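Local coordinates for protein Bse634I restriction endonuclease (Geobacillus stearothermophilus, PDB 1KNV) that cuts double-stranded DNA as a type II restriction endonuclease of the PD-(D/E)XK clan, probably with the help of bound metal ions, at residues K25-L30 and R75-E80; H36-G41 and L162-L167. One frame throughout, in Å; residues are numbered along the deposited sequence.

Contact 1: residues K25-L30 and R75-E80; sequences KPFNAL and RGTWFE
Helix 26-33 packs against the long helix 68-93 in a helix-helix contact pinned by one tryptophan. The axes of 26-30 and 75-80 come no nearer than 10.0 Å and cross at -56°, so side chains bridge the gap. Trp78 reaches across and sets its indole against the first turn of the other helix. Trp78 NE1 donates to Pro26 O at 2.7 Å, with an N-H...O angle of 153°. The acceptor lies at the ring edge, in the indole plane. The donor is tilted from the carbonyl plane of Pro26, and Leu30 N reaches the same oxygen from the opposite face. Pro26 O thus holds both its own helix turn and the neighbouring helix. Leu30 CG lies 3.5 Å from Trp78 CD1, while Ala29 CB meets Trp78 CZ2 at 3.7 Å. Beside this group, Thr77 turns its methyl to Phe27. With CG2 anti to the backbone N, Thr77 CG2 sits 3.6 Å from Phe27 CE2. Pro26 CG also meets Thr77 CG2, at 4.0 Å. Leu47 and Leu50 of helix 43-60 touch the indole as well. With an alanine here in place of Trp78, Pro26 O would probably lose its donor from the other helix, and a gap would be likely beside Ala29 and Leu30. One hydrogen bond and otherwise apolar touches make up the contact; the bond satisfies the buried indole N-H at a helix start.

Contact 2: residues H36-G41 and L162-L167; sequences HQTPTG and LPINKL
Two irregular loops meet here. Segment 36-41 lies between helix 26-33 and helix 43-60, and segment 162-167 lies in the loop that leads into helix 169-176. The backbones come close, with Gln37 CA and Lys166 CA 4.5 Å apart. Gln37 CA lies 3.1 Å from Asn165 O in a CA-H...O contact, with an angle of 128° at the hydrogen. Gln37 N is near the same oxygen, but its angle is too poor for a hydrogen bond. Thr38 supplies the main side-chain contact. Its methyl CG2 stands anti to the carbonyl carbon, and OG1 lies between the backbone N and that carbon (chi1 47°). The methyl, rather than the hydroxyl, is nearest the other loop: Thr38 CG2 lies 3.1 Å from Ile164 O. The same Thr38 CG2 is 4.0 Å from Ile164 CG2. Further in, Pro39 CD meets Leu167 CD1 at 4.3 Å, a loose apolar touch. Lys166 CB is 4.0 Å from His36 N. The lysine chain then bends back repeatedly, and NZ makes a weak hydrogen bond to His35 O. Ile164 and Leu167 both pack on Ile85 of helix 68-93. Leu167 also touches Ile172 of helix 169-176, while Pro39 packs on Tyr34 and Phe280. The two loops thus lie against helices 68-93 and 169-176 and the loops holding Tyr34 and Phe280.

Overall arrangement
Each contact brings an early segment, 25-30 or 36-41, against a later one, and the segments alternate along the chain. Their centres are 14 Å apart, on the same side of the chain's centre. They touch directly, as Leu30 CB of contact 1 packs 3.8 Å from Leu167 CD1 of contact 2. Contact 1 lies deeper and joins two helices; contact 2 joins two loops and has more exposed residues. Each buries about 260 Å², but by different means. An indole hydrogen bond and apolar side chains hold contact 1. Contact 2 rests on close backbones, a threonine methyl and loose apolar touches. Helix 68-93 forms half of contact 1 and backs contact 2, and helix 169-176 touches both through Ile172.

Contact 1: residues K25-L30 and R75-E80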
# COMPACT_ATOMS: atom_id res chain seq x y z
N LYS B 25 -7.44 -28.35 -43.48
CA LYS B 25 -6.02 -28.04 -43.30
C LYS B 25 -5.90 -26.54 -43.52
O LYS B 25 -5.59 -26.09 -44.63
CB LYS B 25 -5.18 -28.82 -44.31
CG LYS B 25 -5.41 -30.32 -44.28
CD LYS B 25 -5.15 -30.89 -42.89
CE LYS B 25 -3.69 -30.75 -42.52
NZ LYS B 25 -2.84 -31.44 -43.52
N PRO B 26 -6.14 -25.74 -42.47
CA PRO B 26 -6.07 -24.27 -42.52
C PRO B 26 -4.83 -23.67 -43.13
O PRO B 26 -4.91 -22.71 -43.88
CB PRO B 26 -6.26 -23.86 -41.06
CG PRO B 26 -5.72 -25.03 -40.30
CD PRO B 26 -6.27 -26.20 -41.08
N PHE B 27 -3.68 -24.24 -42.81
CA PHE B 27 -2.42 -23.72 -43.31
C PHE B 27 -2.21 -23.95 -44.80
O PHE B 27 -1.63 -23.11 -45.48
CB PHE B 27 -1.28 -24.30 -42.48
CG PHE B 27 -1.42 -24.03 -41.01
CD1 PHE B 27 -1.28 -25.05 -40.08
CD2 PHE B 27 -1.72 -22.75 -40.55
CE1 PHE B 27 -1.44 -24.80 -38.71
CE2 PHE B 27 -1.89 -22.49 -39.19
CZ PHE B 27 -1.75 -23.52 -38.27
N ASN B 28 -2.68 -25.08 -45.31
CA ASN B 28 -2.54 -25.36 -46.74
C ASN B 28 -3.48 -24.44 -47.50
O ASN B 28 -3.20 -24.04 -48.63
CB ASN B 28 -2.84 -26.82 -47.06
CG ASN B 28 -1.90 -27.78 -46.37
OD1 ASN B 28 -0.70 -27.50 -46.20
ND2 ASN B 28 -2.42 -28.94 -45.97
N ALA B 29 -4.61 -24.12 -46.88
CA ALA B 29 -5.58 -23.24 -47.51
C ALA B 29 -4.93 -21.88 -47.70
O ALA B 29 -5.06 -21.26 -48.76
CB ALA B 29 -6.82 -23.10 -46.63
N LEU B 30 -4.22 -21.42 -46.67
CA LEU B 30 -3.55 -20.12 -46.71
C LEU B 30 -2.48 -20.04 -47.78
O LEU B 30 -2.45 -19.09 -48.57
CB LEU B 30 -2.91 -19.81 -45.35
CG LEU B 30 -3.87 -19.39 -44.24
CD1 LEU B 30 -3.12 -19.34 -42.93
CD2 LEU B 30 -4.46 -18.04 -44.55
N ARG B 75 -11.61 -20.62 -39.17
CA ARG B 75 -11.53 -19.18 -39.38
C ARG B 75 -10.70 -18.53 -38.26
O ARG B 75 -9.99 -17.54 -38.48
CB ARG B 75 -12.92 -18.55 -39.39
CG ARG B 75 -13.75 -18.85 -40.61
CD ARG B 75 -15.15 -18.29 -40.43
NE ARG B 75 -15.22 -16.83 -40.48
CZ ARG B 75 -15.39 -16.13 -41.60
NH1 ARG B 75 -15.50 -16.75 -42.77
NH2 ARG B 75 -15.49 -14.81 -41.56
N GLY B 76 -10.80 -19.10 -37.06
CA GLY B 76 -10.04 -18.58 -35.93
C GLY B 76 -8.56 -18.79 -36.17
O GLY B 76 -7.75 -17.88 -35.97
N THR B 77 -8.19 -19.99 -36.61
CA THR B 77 -6.79 -20.29 -36.90
C THR B 77 -6.27 -19.39 -38.00
O THR B 77 -5.11 -18.96 -37.98
CB THR B 77 -6.63 -21.73 -37.34
OG1 THR B 77 -7.02 -22.59 -36.26
CG2 THR B 77 -5.19 -22.01 -37.73
N TRP B 78 -7.13 -19.09 -38.98
CA TRP B 78 -6.75 -18.21 -40.07
C TRP B 78 -6.57 -16.79 -39.54
O TRP B 78 -5.61 -16.10 -39.88
CB TRP B 78 -7.81 -18.21 -41.19
CG TRP B 78 -7.81 -19.45 -42.03
CD1 TRP B 78 -6.73 -20.24 -42.36
CD2 TRP B 78 -8.94 -20.03 -42.70
NE1 TRP B 78 -7.12 -21.26 -43.18
CE2 TRP B 78 -8.47 -21.16 -43.40
CE3 TRP B 78 -10.30 -19.70 -42.76
CZ2 TRP B 78 -9.32 -21.96 -44.17
CZ3 TRP B 78 -11.14 -20.50 -43.52
CH2 TRP B 78 -10.65 -21.61 -44.21
N PHE B 79 -7.50 -16.36 -38.70
CA PHE B 79 -7.43 -15.02 -38.13
C PHE B 79 -6.14 -14.85 -37.33
O PHE B 79 -5.51 -13.80 -37.39
CB PHE B 79 -8.62 -14.77 -37.22
CG PHE B 79 -8.62 -13.41 -36.61
CD1 PHE B 79 -8.81 -12.29 -37.41
CD2 PHE B 79 -8.44 -13.24 -35.24
CE1 PHE B 79 -8.81 -11.01 -36.86
CE2 PHE B 79 -8.43 -11.97 -34.68
CZ PHE B 79 -8.62 -10.85 -35.49
N GLU B 80 -5.78 -15.88 -36.58
CA GLU B 80 -4.56 -15.88 -35.78
C GLU B 80 -3.35 -15.71 -36.67
O GLU B 80 -2.41 -14.97 -36.33
CB GLU B 80 -4.45 -17.20 -35.00
CG GLU B 80 -5.27 -17.26 -33.70
CD GLU B 80 -5.56 -18.68 -33.23
OE1 GLU B 80 -4.66 -19.54 -33.35
OE2 GLU B 80 -6.67 -18.94 -32.72

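Contact 2: residues H36-G41 and L162-L167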
# COMPACT_ATOMS: atom_id res chain seq x y z
N HIS B 36 1.37 -15.47 -53.80
CA HIS B 36 2.01 -14.25 -54.26
C HIS B 36 1.73 -12.96 -53.50
O HIS B 36 2.22 -11.90 -53.87
CB HIS B 36 1.69 -14.03 -55.74
CG HIS B 36 2.24 -15.10 -56.64
ND1 HIS B 36 1.68 -16.35 -56.74
CD2 HIS B 36 3.32 -15.10 -57.47
CE1 HIS B 36 2.39 -17.08 -57.59
NE2 HIS B 36 3.38 -16.35 -58.05
N GLN B 37 0.95 -13.04 -52.43
CA GLN B 37 0.65 -11.85 -51.65
C GLN B 37 0.15 -12.21 -50.26
O GLN B 37 -0.22 -13.36 -50.01
CB GLN B 37 -0.43 -11.02 -52.34
CG GLN B 37 -1.80 -11.69 -52.33
CD GLN B 37 -2.92 -10.72 -52.65
OE1 GLN B 37 -2.98 -10.17 -53.75
NE2 GLN B 37 -3.82 -10.51 -51.69
N THR B 38 0.16 -11.23 -49.37
CA THR B 38 -0.35 -11.45 -48.03
C THR B 38 -1.74 -10.85 -48.02
O THR B 38 -2.05 -9.97 -48.83
CB THR B 38 0.51 -10.76 -46.94
OG1 THR B 38 0.80 -9.41 -47.33
CG2 THR B 38 1.81 -11.54 -46.72
N PRO B 39 -2.61 -11.33 -47.13
CA PRO B 39 -3.99 -10.84 -47.02
C PRO B 39 -4.10 -9.31 -46.95
O PRO B 39 -3.33 -8.66 -46.25
CB PRO B 39 -4.48 -11.52 -45.76
CG PRO B 39 -3.75 -12.84 -45.79
CD PRO B 39 -2.36 -12.42 -46.17
N THR B 40 -5.05 -8.74 -47.68
CA THR B 40 -5.24 -7.29 -47.68
C THR B 40 -6.72 -6.89 -47.74
O THR B 40 -7.57 -7.67 -48.15
CB THR B 40 -4.52 -6.63 -48.88
OG1 THR B 40 -5.00 -7.20 -50.11
CG2 THR B 40 -3.02 -6.86 -48.78
N GLY B 41 -7.01 -5.67 -47.32
CA GLY B 41 -8.38 -5.21 -47.34
C GLY B 41 -9.23 -5.71 -46.18
O GLY B 41 -8.81 -5.62 -45.02
N LEU B 162 13.00 -9.40 -42.19
CA LEU B 162 12.68 -9.72 -43.58
C LEU B 162 11.15 -9.80 -43.63
O LEU B 162 10.54 -10.61 -42.93
CB LEU B 162 13.27 -11.07 -43.98
CG LEU B 162 14.80 -11.19 -43.88
CD1 LEU B 162 15.18 -12.65 -44.14
CD2 LEU B 162 15.49 -10.25 -44.88
N PRO B 163 10.52 -8.96 -44.47
CA PRO B 163 9.06 -9.04 -44.52
C PRO B 163 8.52 -10.32 -45.13
O PRO B 163 9.25 -11.11 -45.73
CB PRO B 163 8.66 -7.76 -45.28
CG PRO B 163 9.84 -7.45 -46.14
CD PRO B 163 11.04 -7.86 -45.30
N ILE B 164 7.22 -10.55 -44.94
CA ILE B 164 6.56 -11.72 -45.49
C ILE B 164 5.67 -11.23 -46.62
O ILE B 164 4.68 -10.52 -46.40
CB ILE B 164 5.72 -12.44 -44.40
CG1 ILE B 164 6.66 -13.04 -43.34
CG2 ILE B 164 4.86 -13.53 -45.02
CD1 ILE B 164 5.94 -13.59 -42.12
N ASN B 165 6.03 -11.59 -47.85
CA ASN B 165 5.31 -11.17 -49.03
C ASN B 165 4.33 -12.19 -49.56
O ASN B 165 3.54 -11.90 -50.45
CB ASN B 165 6.30 -10.82 -50.12
CG ASN B 165 7.20 -9.70 -49.73
OD1 ASN B 165 8.32 -9.57 -50.23
ND2 ASN B 165 6.72 -8.85 -48.82
N LYS B 166 4.41 -13.40 -49.02
CA LYS B 166 3.53 -14.48 -49.42
C LYS B 166 3.60 -15.54 -48.35
O LYS B 166 4.63 -15.70 -47.69
CB LYS B 166 3.96 -15.03 -50.78
CG LYS B 166 5.46 -15.27 -50.92
CD LYS B 166 5.87 -16.64 -50.41
CE LYS B 166 5.40 -17.76 -51.34
NZ LYS B 166 6.08 -17.74 -52.66
N LEU B 167 2.50 -16.27 -48.16
CA LEU B 167 2.44 -17.30 -47.13
C LEU B 167 3.01 -18.64 -47.55
O LEU B 167 2.73 -19.15 -48.64
CB LEU B 167 0.99 -17.47 -46.67
CG LEU B 167 0.31 -16.18 -46.19
CD1 LEU B 167 -1.06 -16.52 -45.65
CD2 LEU B 167 1.17 -15.49 -45.13